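Local coordinates for protein SYE1 (Shewanella oneidensis, PDB 4AWT) that binds FMN and probably works as a flavin-dependent oxidoreductase acting on the CH-CH group of donors, with NAD or NADP as acceptor, at residues A[209-214]-A[249-254]; A[254-259]-A[286-291]; A[272-277]-A[347-352]. The protein carries 1 engineered substitution. One frame throughout, in Å; residues are numbered along the deposited sequence. Where two conformers were deposited one is given.

Contact 1 (A[209-214]-A[249-254]); sequences NRLRFL and ILTYTA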
# COMPACT_ATOMS: atom_id res chain seq x y z
N ASN A 209 11.05 -13.29 -16.03
CA ASN A 209 11.93 -12.13 -15.88
C ASN A 209 11.20 -10.96 -15.28
O ASN A 209 11.75 -10.22 -14.45
CB ASN A 209 12.56 -11.79 -17.18
CG ASN A 209 13.63 -12.75 -17.63
OD1 ASN A 209 13.94 -13.73 -16.95
ND2 ASN A 209 14.22 -12.44 -18.76
N ARG A 210 9.95 -10.72 -15.72
CA ARG A 210 9.19 -9.57 -15.20
C ARG A 210 8.85 -9.78 -13.73
O ARG A 210 8.73 -8.73 -13.04
CB ARG A 210 7.93 -9.37 -16.00
CG ARG A 210 8.17 -8.75 -17.36
CD ARG A 210 6.89 -8.48 -18.14
NE ARG A 210 6.27 -9.69 -18.67
CZ ARG A 210 5.16 -10.30 -18.30
NH1 ARG A 210 4.42 -9.86 -17.28
NH2 ARG A 210 4.78 -11.39 -18.95
N LEU A 211 8.74 -10.98 -13.25
CA LEU A 211 8.48 -11.24 -11.84
C LEU A 211 9.74 -11.28 -11.01
O LEU A 211 9.66 -11.39 -9.77
CB LEU A 211 7.69 -12.54 -11.65
CG LEU A 211 6.30 -12.52 -12.28
CD1 LEU A 211 5.63 -13.85 -12.09
CD2 LEU A 211 5.44 -11.42 -11.72
N ARG A 212 10.92 -11.19 -11.61
CA ARG A 212 12.18 -11.41 -10.90
C ARG A 212 12.42 -10.34 -9.85
O ARG A 212 12.87 -10.67 -8.74
CB ARG A 212 13.33 -11.47 -11.91
CG ARG A 212 14.63 -11.89 -11.23
CD ARG A 212 15.78 -11.94 -12.26
NE ARG A 212 15.47 -12.80 -13.40
CZ ARG A 212 15.45 -14.08 -13.43
NH1 ARG A 212 15.80 -14.79 -12.37
NH2 ARG A 212 15.07 -14.68 -14.58
N PHE A 213 12.19 -9.08 -10.15
CA PHE A 213 12.44 -8.03 -9.17
C PHE A 213 11.54 -8.22 -7.95
O PHE A 213 12.00 -8.18 -6.81
CB PHE A 213 12.28 -6.66 -9.80
CG PHE A 213 12.70 -5.52 -8.93
CD1 PHE A 213 13.94 -5.45 -8.36
CD2 PHE A 213 11.81 -4.47 -8.70
CE1 PHE A 213 14.31 -4.36 -7.58
CE2 PHE A 213 12.19 -3.38 -7.93
CZ PHE A 213 13.46 -3.31 -7.42
N LEU A 214 10.25 -8.50 -8.19
CA LEU A 214 9.34 -8.84 -7.10
C LEU A 214 9.89 -9.98 -6.27
O LEU A 214 9.92 -9.94 -5.03
CB LEU A 214 7.98 -9.21 -7.68
CG LEU A 214 6.96 -9.72 -6.67
CD1 LEU A 214 6.52 -8.65 -5.68
CD2 LEU A 214 5.73 -10.27 -7.40
N ILE A 249 -4.23 -12.07 -16.33
CA ILE A 249 -4.60 -13.28 -15.61
C ILE A 249 -3.42 -14.20 -15.45
O ILE A 249 -3.22 -14.77 -14.37
CB ILE A 249 -5.81 -13.97 -16.27
CG1 ILE A 249 -6.96 -12.96 -16.34
CG2 ILE A 249 -6.23 -15.22 -15.52
CD1 ILE A 249 -8.31 -13.56 -16.62
N LEU A 250 -2.62 -14.38 -16.52
CA LEU A 250 -1.45 -15.23 -16.42
C LEU A 250 -0.43 -14.59 -15.47
O LEU A 250 0.09 -15.23 -14.58
CB LEU A 250 -0.86 -15.47 -17.81
CG LEU A 250 0.42 -16.28 -17.82
CD1 LEU A 250 0.29 -17.67 -17.24
CD2 LEU A 250 0.93 -16.35 -19.25
N THR A 251 -0.14 -13.31 -15.72
CA THR A 251 0.94 -12.66 -14.95
C THR A 251 0.64 -12.71 -13.45
O THR A 251 1.50 -13.01 -12.65
CB THR A 251 1.09 -11.22 -15.38
OG1 THR A 251 1.50 -11.21 -16.75
CG2 THR A 251 2.08 -10.44 -14.53
N TYR A 252 -0.61 -12.37 -13.09
CA TYR A 252 -0.96 -12.20 -11.68
C TYR A 252 -1.30 -13.50 -11.01
O TYR A 252 -1.06 -13.63 -9.80
CB TYR A 252 -2.00 -11.09 -11.49
CG TYR A 252 -1.34 -9.75 -11.67
CD1 TYR A 252 -1.18 -9.13 -12.88
CD2 TYR A 252 -0.78 -9.11 -10.55
CE1 TYR A 252 -0.52 -7.93 -13.00
CE2 TYR A 252 -0.12 -7.92 -10.66
CZ TYR A 252 0.01 -7.31 -11.90
OH TYR A 252 0.67 -6.11 -11.94
N THR A 253 -1.81 -14.51 -11.73
CA THR A 253 -1.90 -15.86 -11.16
C THR A 253 -0.50 -16.36 -10.85
O THR A 253 -0.23 -16.95 -9.82
CB THR A 253 -2.70 -16.79 -12.07
OG1 THR A 253 -4.07 -16.25 -12.22
CG2 THR A 253 -2.85 -18.15 -11.51
N ALA A 254 0.43 -16.14 -11.80
CA ALA A 254 1.83 -16.54 -11.59
C ALA A 254 2.43 -15.78 -10.42
O ALA A 254 3.13 -16.40 -9.59
CB ALA A 254 2.65 -16.32 -12.85
O HOH W 1 2.15 -12.40 -19.06
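Thr251 and Leu211, helped by Arg210, make a contact with two halves, one polar and one greasy. Thr251 takes part in both. Its hydroxyl lies beside its own backbone N (chi1 -64°), turned to Arg210, whose guanidinium comes at it edge-on: Arg210 NH1 donates to Thr251 OG1 over 3.3 Å, almost in the plane of the group and nearly straight at 169°. A water closes a small ring beside it, accepting from Arg210 NH2 at 2.8 Å and donating to Thr251 OG1 at 2.7 Å. Arg210 has two conformers, so this bond and the water bridge hold for the conformer given and are to be read with caution. The arginine chain bends at chi3 (-73°) and crosses the threonine side chain at about a right angle, with Arg210 NH1 also 3.7 Å from Thr251 CG2.

Neither polar group depends on this pairing alone. Thr251 OG1 is tied more strongly to Asp245, and also to the carbonyl of Asp247, while Arg210 reaches Ile192 O, Gly205 O and, as its strongest polar partner, a bound ethyl hydrogen carbonate. Arg210 NH2 bonds to that ligand, and Arg210 thereby forms one side of the pocket that Ser194, Gly205, Ser206 and Leu207 complete.

Leu211 supplies the apolar half. It sends CD1 to the methyl of Ala254, the two meeting at 3.9 Å between Leu211 CD1 and Ala254 CB. Leu211 CD2 makes the more distant approach, 4.5 Å from Thr251 CG2.

Here the junction between helices 207-210 and 212-225 is packed against helix 248-261, an arrangement that belongs to the outer helical layer of a TIM barrel, where consecutive helices lie side by side around the parallel strands.

Contact 2 (A[254-259]-A[286-291]); sequences AAAALL and RALREA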
# COMPACT_ATOMS: atom_id res chain seq x y z
N ALA A 254 0.43 -16.14 -11.80
CA ALA A 254 1.83 -16.54 -11.59
C ALA A 254 2.43 -15.78 -10.42
O ALA A 254 3.13 -16.40 -9.59
CB ALA A 254 2.65 -16.32 -12.85
N ALA A 255 2.15 -14.50 -10.33
CA ALA A 255 2.69 -13.71 -9.20
C ALA A 255 2.15 -14.24 -7.89
O ALA A 255 2.89 -14.37 -6.91
CB ALA A 255 2.36 -12.25 -9.34
N ALA A 256 0.86 -14.56 -7.84
CA ALA A 256 0.27 -15.09 -6.64
C ALA A 256 0.93 -16.40 -6.23
O ALA A 256 1.22 -16.65 -5.05
CB ALA A 256 -1.22 -15.26 -6.82
N ALA A 257 1.19 -17.30 -7.22
CA ALA A 257 1.84 -18.55 -6.91
C ALA A 257 3.29 -18.35 -6.46
O ALA A 257 3.77 -19.06 -5.56
CB ALA A 257 1.82 -19.45 -8.15
N LEU A 258 3.99 -17.38 -7.04
CA LEU A 258 5.33 -17.04 -6.61
C LEU A 258 5.33 -16.61 -5.16
O LEU A 258 6.17 -17.01 -4.32
CB LEU A 258 5.83 -15.94 -7.55
CG LEU A 258 7.22 -15.36 -7.40
CD1 LEU A 258 7.73 -14.77 -8.71
CD2 LEU A 258 7.24 -14.22 -6.39
N LEU A 259 4.39 -15.73 -4.82
CA LEU A 259 4.31 -15.23 -3.46
C LEU A 259 3.90 -16.31 -2.47
O LEU A 259 4.34 -16.35 -1.34
CB LEU A 259 3.37 -14.03 -3.45
CG LEU A 259 3.89 -12.82 -4.26
CD1 LEU A 259 2.80 -11.75 -4.30
CD2 LEU A 259 5.17 -12.27 -3.67
N ARG A 286 -11.22 -16.59 -8.02
CA ARG A 286 -11.11 -17.95 -7.52
C ARG A 286 -9.75 -18.55 -7.89
O ARG A 286 -9.18 -19.30 -7.09
CB ARG A 286 -12.26 -18.82 -7.96
CG ARG A 286 -13.59 -18.38 -7.36
CD ARG A 286 -14.63 -19.44 -7.51
NE ARG A 286 -15.93 -19.01 -7.09
CZ ARG A 286 -16.39 -18.93 -5.88
NH1 ARG A 286 -15.65 -19.31 -4.84
NH2 ARG A 286 -17.62 -18.47 -5.66
N ALA A 287 -9.23 -18.24 -9.05
CA ALA A 287 -7.89 -18.70 -9.42
C ALA A 287 -6.84 -18.13 -8.46
O ALA A 287 -5.95 -18.85 -8.02
CB ALA A 287 -7.57 -18.36 -10.87
N LEU A 288 -6.94 -16.86 -8.13
CA LEU A 288 -6.01 -16.26 -7.16
C LEU A 288 -6.09 -16.96 -5.83
O LEU A 288 -5.08 -17.17 -5.16
CB LEU A 288 -6.25 -14.77 -6.98
CG LEU A 288 -5.95 -13.91 -8.19
CD1 LEU A 288 -6.34 -12.44 -7.93
CD2 LEU A 288 -4.51 -13.94 -8.62
N ARG A 289 -7.31 -17.34 -5.42
CA ARG A 289 -7.55 -18.04 -4.16
C ARG A 289 -6.88 -19.41 -4.14
O ARG A 289 -6.50 -19.87 -3.09
CB ARG A 289 -9.06 -18.10 -3.92
CG ARG A 289 -9.59 -18.93 -2.77
CD ARG A 289 -9.36 -18.29 -1.39
NE ARG A 289 -7.91 -18.31 -1.08
CZ ARG A 289 -7.43 -17.76 0.03
NH1 ARG A 289 -8.24 -17.24 0.88
NH2 ARG A 289 -6.08 -17.84 0.25
N GLU A 290 -6.79 -20.07 -5.30
CA GLU A 290 -6.05 -21.35 -5.36
C GLU A 290 -4.54 -21.12 -5.45
O GLU A 290 -3.76 -21.90 -4.89
CB GLU A 290 -6.52 -22.23 -6.49
CG GLU A 290 -7.97 -22.67 -6.31
CD GLU A 290 -8.23 -23.27 -4.98
OE1 GLU A 290 -7.48 -24.17 -4.55
OE2 GLU A 290 -9.21 -22.83 -4.32
N ALA A 291 -4.11 -20.10 -6.17
CA ALA A 291 -2.70 -19.86 -6.36
C ALA A 291 -2.01 -19.42 -5.08
O ALA A 291 -0.83 -19.70 -4.87
CB ALA A 291 -2.48 -18.83 -7.45
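Ala256 and Ala291 meet methyl to methyl, and these two alanines bury more surface here than any other residue of the contact. Three kinds of interaction can be told apart: packing of methyls, the reach of one larger side chain, and a backbone approach.

The methyl packing is close. Ala256 CB and Ala291 CB lie 3.8 Å apart, each directed at the opposing helix, and the next methyl along, Ala257 CB, stands off at 4.4 Å from Ala291 CB. The methyl of Ala291 therefore settles beside two successive residues of the other helix, the nearer of the two being Ala256.

The reach comes from Leu288. Its CB does not point at the partner helix, but an extended chain with chi2 at 176° carries one branch across, and Leu288 CD2 ends 4.0 Å from Ala256 CB. Ala256 is thus touched by two residues about one helical turn apart, Leu288 CD2 adding a second apolar neighbour to its methyl.

The backbones follow. No hydrogen bond joins the segments, but Ala257 CA offers a CA-H...O contact to Ala291 O at 3.6 Å, with 153° at the hydrogen. The alpha carbons of Ala257 and Ala291 are 4.8 Å apart, and the segment axes come within 8.6 Å while crossing at -23°, running in nearly the same direction. This closeness is consistent with alanines on both helices at this point.

Both helices, 248-261 and 282-291, lie on the outside of the barrel, and their pairing is near the C-terminal end of helix 282-291. Inward, Ala255 and Leu259 rest on strand 230-234 and Leu288 touches Tyr298 of strand 295-299. On the flank of helix 248-261, Leu258 and Leu259 pack against helix 212-225, so that the outer layer continues beyond this pair.

Contact 3 (A[272-277]-A[347-352]); sequences VDWDDA and ATLFGG. With BOG (octyl beta-D-glucopyranoside), chain D; FMN (flavin mononucleotide), chain B.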
# COMPACT_ATOMS: atom_id res chain seq x y z
N VAL A 272 -9.74 -1.57 -7.01
CA VAL A 272 -10.14 -0.28 -7.56
C VAL A 272 -9.06 0.71 -7.20
O VAL A 272 -8.53 0.64 -6.08
CB VAL A 272 -11.48 0.19 -6.98
CG1 VAL A 272 -11.84 1.59 -7.46
CG2 VAL A 272 -12.59 -0.80 -7.28
N ASP A 273 -8.74 1.63 -8.11
CA ASP A 273 -7.91 2.75 -7.73
C ASP A 273 -8.62 4.00 -8.23
O ASP A 273 -8.85 4.21 -9.42
CB ASP A 273 -6.50 2.63 -8.29
CG ASP A 273 -5.47 3.43 -7.56
OD1 ASP A 273 -5.54 3.52 -6.32
OD2 ASP A 273 -4.54 3.93 -8.25
N TRP A 274 -9.11 4.76 -7.25
CA TRP A 274 -9.94 5.95 -7.48
C TRP A 274 -11.21 5.54 -8.23
O TRP A 274 -12.07 4.86 -7.65
CB TRP A 274 -9.16 7.07 -8.10
CG TRP A 274 -8.11 7.55 -7.16
CD1 TRP A 274 -6.79 7.29 -7.21
CD2 TRP A 274 -8.33 8.35 -6.01
NE1 TRP A 274 -6.15 7.89 -6.17
CE2 TRP A 274 -7.06 8.55 -5.42
CE3 TRP A 274 -9.42 8.93 -5.40
CZ2 TRP A 274 -6.88 9.30 -4.26
CZ3 TRP A 274 -9.20 9.70 -4.24
CH2 TRP A 274 -7.94 9.85 -3.71
N ASP A 275 -11.34 5.99 -9.49
CA ASP A 275 -12.46 5.72 -10.38
C ASP A 275 -12.17 4.56 -11.34
O ASP A 275 -13.03 4.23 -12.18
CB ASP A 275 -12.82 6.96 -11.23
CG ASP A 275 -11.67 7.65 -11.93
OD1 ASP A 275 -10.46 7.41 -11.63
OD2 ASP A 275 -12.02 8.50 -12.82
N ASP A 276 -10.99 3.98 -11.30
CA ASP A 276 -10.57 2.88 -12.17
C ASP A 276 -11.02 1.58 -11.51
O ASP A 276 -10.36 1.11 -10.57
CB ASP A 276 -9.09 2.92 -12.41
CG ASP A 276 -8.52 1.86 -13.32
OD1 ASP A 276 -9.30 1.09 -13.94
OD2 ASP A 276 -7.28 1.82 -13.38
N ALA A 277 -12.17 1.09 -11.93
CA ALA A 277 -12.86 -0.03 -11.31
C ALA A 277 -13.15 -1.09 -12.37
O ALA A 277 -14.28 -1.31 -12.77
CB ALA A 277 -14.13 0.43 -10.60
N ALA A 347 -10.88 17.81 -0.58
CA ALA A 347 -9.91 18.88 -0.41
C ALA A 347 -9.02 18.73 0.78
O ALA A 347 -7.96 19.41 0.81
CB ALA A 347 -10.67 20.23 -0.26
N THR A 348 -9.31 17.89 1.76
CA THR A 348 -8.46 17.71 2.93
C THR A 348 -7.86 16.32 2.97
O THR A 348 -7.31 15.87 4.00
CB THR A 348 -9.20 18.07 4.22
OG1 THR A 348 -10.37 17.27 4.27
CG2 THR A 348 -9.55 19.54 4.26
N LEU A 349 -7.87 15.60 1.85
CA LEU A 349 -7.20 14.30 1.79
C LEU A 349 -5.69 14.44 2.03
O LEU A 349 -5.11 13.61 2.71
CB LEU A 349 -7.47 13.59 0.49
CG LEU A 349 -8.90 13.05 0.37
CD1 LEU A 349 -9.12 12.49 -0.99
CD2 LEU A 349 -9.17 11.97 1.40
N PHE A 350 -5.07 15.44 1.40
CA PHE A 350 -3.64 15.55 1.31
C PHE A 350 -3.16 16.88 1.85
O PHE A 350 -3.64 17.94 1.41
CB PHE A 350 -3.15 15.43 -0.16
CG PHE A 350 -3.67 14.21 -0.84
CD1 PHE A 350 -3.32 12.95 -0.41
CD2 PHE A 350 -4.50 14.33 -1.91
CE1 PHE A 350 -3.78 11.83 -1.05
CE2 PHE A 350 -4.98 13.22 -2.55
CZ PHE A 350 -4.62 11.98 -2.12
N GLY A 351 -2.16 16.85 2.71
CA GLY A 351 -1.58 18.10 3.23
C GLY A 351 -2.44 18.69 4.33
O GLY A 351 -3.46 18.17 4.72
N GLY A 352 -1.99 19.82 4.82
CA GLY A 352 -2.69 20.46 5.93
C GLY A 352 -2.41 19.81 7.25
O GLY A 352 -1.34 19.19 7.51
C1 BOG D . -2.85 9.50 -5.22
O1 BOG D . -3.85 10.48 -5.32
C2 BOG D . -2.34 9.34 -3.83
O2 BOG D . -1.68 10.51 -3.37
C3 BOG D . -1.33 8.19 -3.70
O3 BOG D . -1.05 7.93 -2.35
C4 BOG D . -1.98 6.93 -4.26
O4 BOG D . -1.05 5.89 -4.23
C5 BOG D . -2.53 7.14 -5.67
O5 BOG D . -3.45 8.21 -5.58
C6 BOG D . -3.21 5.91 -6.21
O6 BOG D . -3.58 6.22 -7.54
C1' BOG D . -3.97 11.08 -6.59
C2' BOG D . -4.93 12.26 -6.66
C3' BOG D . -6.25 12.02 -5.99
C4' BOG D . -7.45 12.92 -6.28
C5' BOG D . -7.89 13.55 -4.95
C6' BOG D . -7.59 15.05 -4.94
C7' BOG D . -8.01 15.66 -3.59
C8' BOG D . -8.22 17.15 -3.86
N1 FMN B . -3.03 2.69 -1.77
C2 FMN B . -1.82 2.27 -1.41
O2 FMN B . -1.43 1.09 -1.63
N3 FMN B . -0.94 3.14 -0.77
C4 FMN B . -1.27 4.46 -0.48
O4 FMN B . -0.45 5.15 0.19
C4A FMN B . -2.49 4.91 -0.97
N5 FMN B . -2.87 6.24 -0.81
C5A FMN B . -4.25 6.55 -0.92
C6 FMN B . -4.71 7.78 -0.51
C7 FMN B . -6.08 8.11 -0.58
C7M FMN B . -6.53 9.44 0.00
C8 FMN B . -6.95 7.20 -1.10
C8M FMN B . -8.44 7.47 -1.17
C9 FMN B . -6.48 5.94 -1.53
C9A FMN B . -5.14 5.60 -1.44
N10 FMN B . -4.68 4.31 -1.81
C10 FMN B . -3.38 3.95 -1.51
C1' FMN B . -5.64 3.32 -2.29
C2' FMN B . -6.50 2.70 -1.17
O2' FMN B . -5.71 1.87 -0.34
C3' FMN B . -7.62 1.84 -1.71
O3' FMN B . -7.13 0.67 -2.36
C4' FMN B . -8.60 2.55 -2.65
O4' FMN B . -8.98 3.83 -2.14
C5' FMN B . -9.81 1.70 -2.99
O5' FMN B . -10.58 1.39 -1.82
P FMN B . -11.91 2.25 -1.49
O1P FMN B . -11.44 3.64 -1.14
O2P FMN B . -12.78 2.23 -2.73
O3P FMN B . -12.51 1.51 -0.32
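Trp274 meets Leu349 and Phe350 with the rim of its six-membered ring. Trp274 CH2 lies 4.0 Å from Leu349 CD1, and Trp274 CZ2 is 4.1 Å from Phe350 CZ; both partners come in near the indole plane, so the two aromatic rings touch edge to edge and do not stack. Leu349 CB sits over the centre of the Phe350 ring.

Two bound molecules fill out this first shell. Octyl glucoside puts C3' over one indole face, near the rim, and its chain passes on toward Phe350. Trp274 NE1 donates to BOG O5 at 2.8 Å, nearly straight (166°). FMN C9 lies over the opposite indole face, toward its rim, while the methyl C8M comes to 3.5 Å from Trp274 CH2, and C7M is 3.9 Å from Leu349 CD2 and 3.8 Å from Phe350 CE1. The dimethylbenzene end of FMN is thereby touched by Trp274, Leu349 and Phe350.

Further out, a type II' beta turn from Asp273 to Asp276, with Trp274 CG beside its backbone N (chi1 -65°), places Trp274 beside the flavin. Arg323 binds the Trp274 carbonyl and Arg27 that of Leu349.

The turn belongs to the loop between strand 266-270 and helix 282-291; the other segment lies in a loop beyond helix 331-337. Helix 323-327 is next to both, through Arg323 against Val272 and Ile326 against Leu349.

In the fold
Contacts 1 and 2 form one continuous region of the barrel's outer layer: their centres are about 10 Å apart, and both use helix 248-261. Leu211, just before helix 212-225, touches Leu258, and Tyr252 touches Leu288; with Leu258 on Asp215 and Leu259 on Val218, helices 212-225, 248-261 and 282-291 are joined side by side. Contact 3 stands apart, about 27 and 28 Å from the other two between centres, in loops around the flavin. The second segment of contact 1 ends at Ala254, where contact 2 begins, and segment 272-277 falls between the two segments of contact 2. The example illustrates the usual division of a TIM barrel: helices outside the strands, loops shaping the cofactor site.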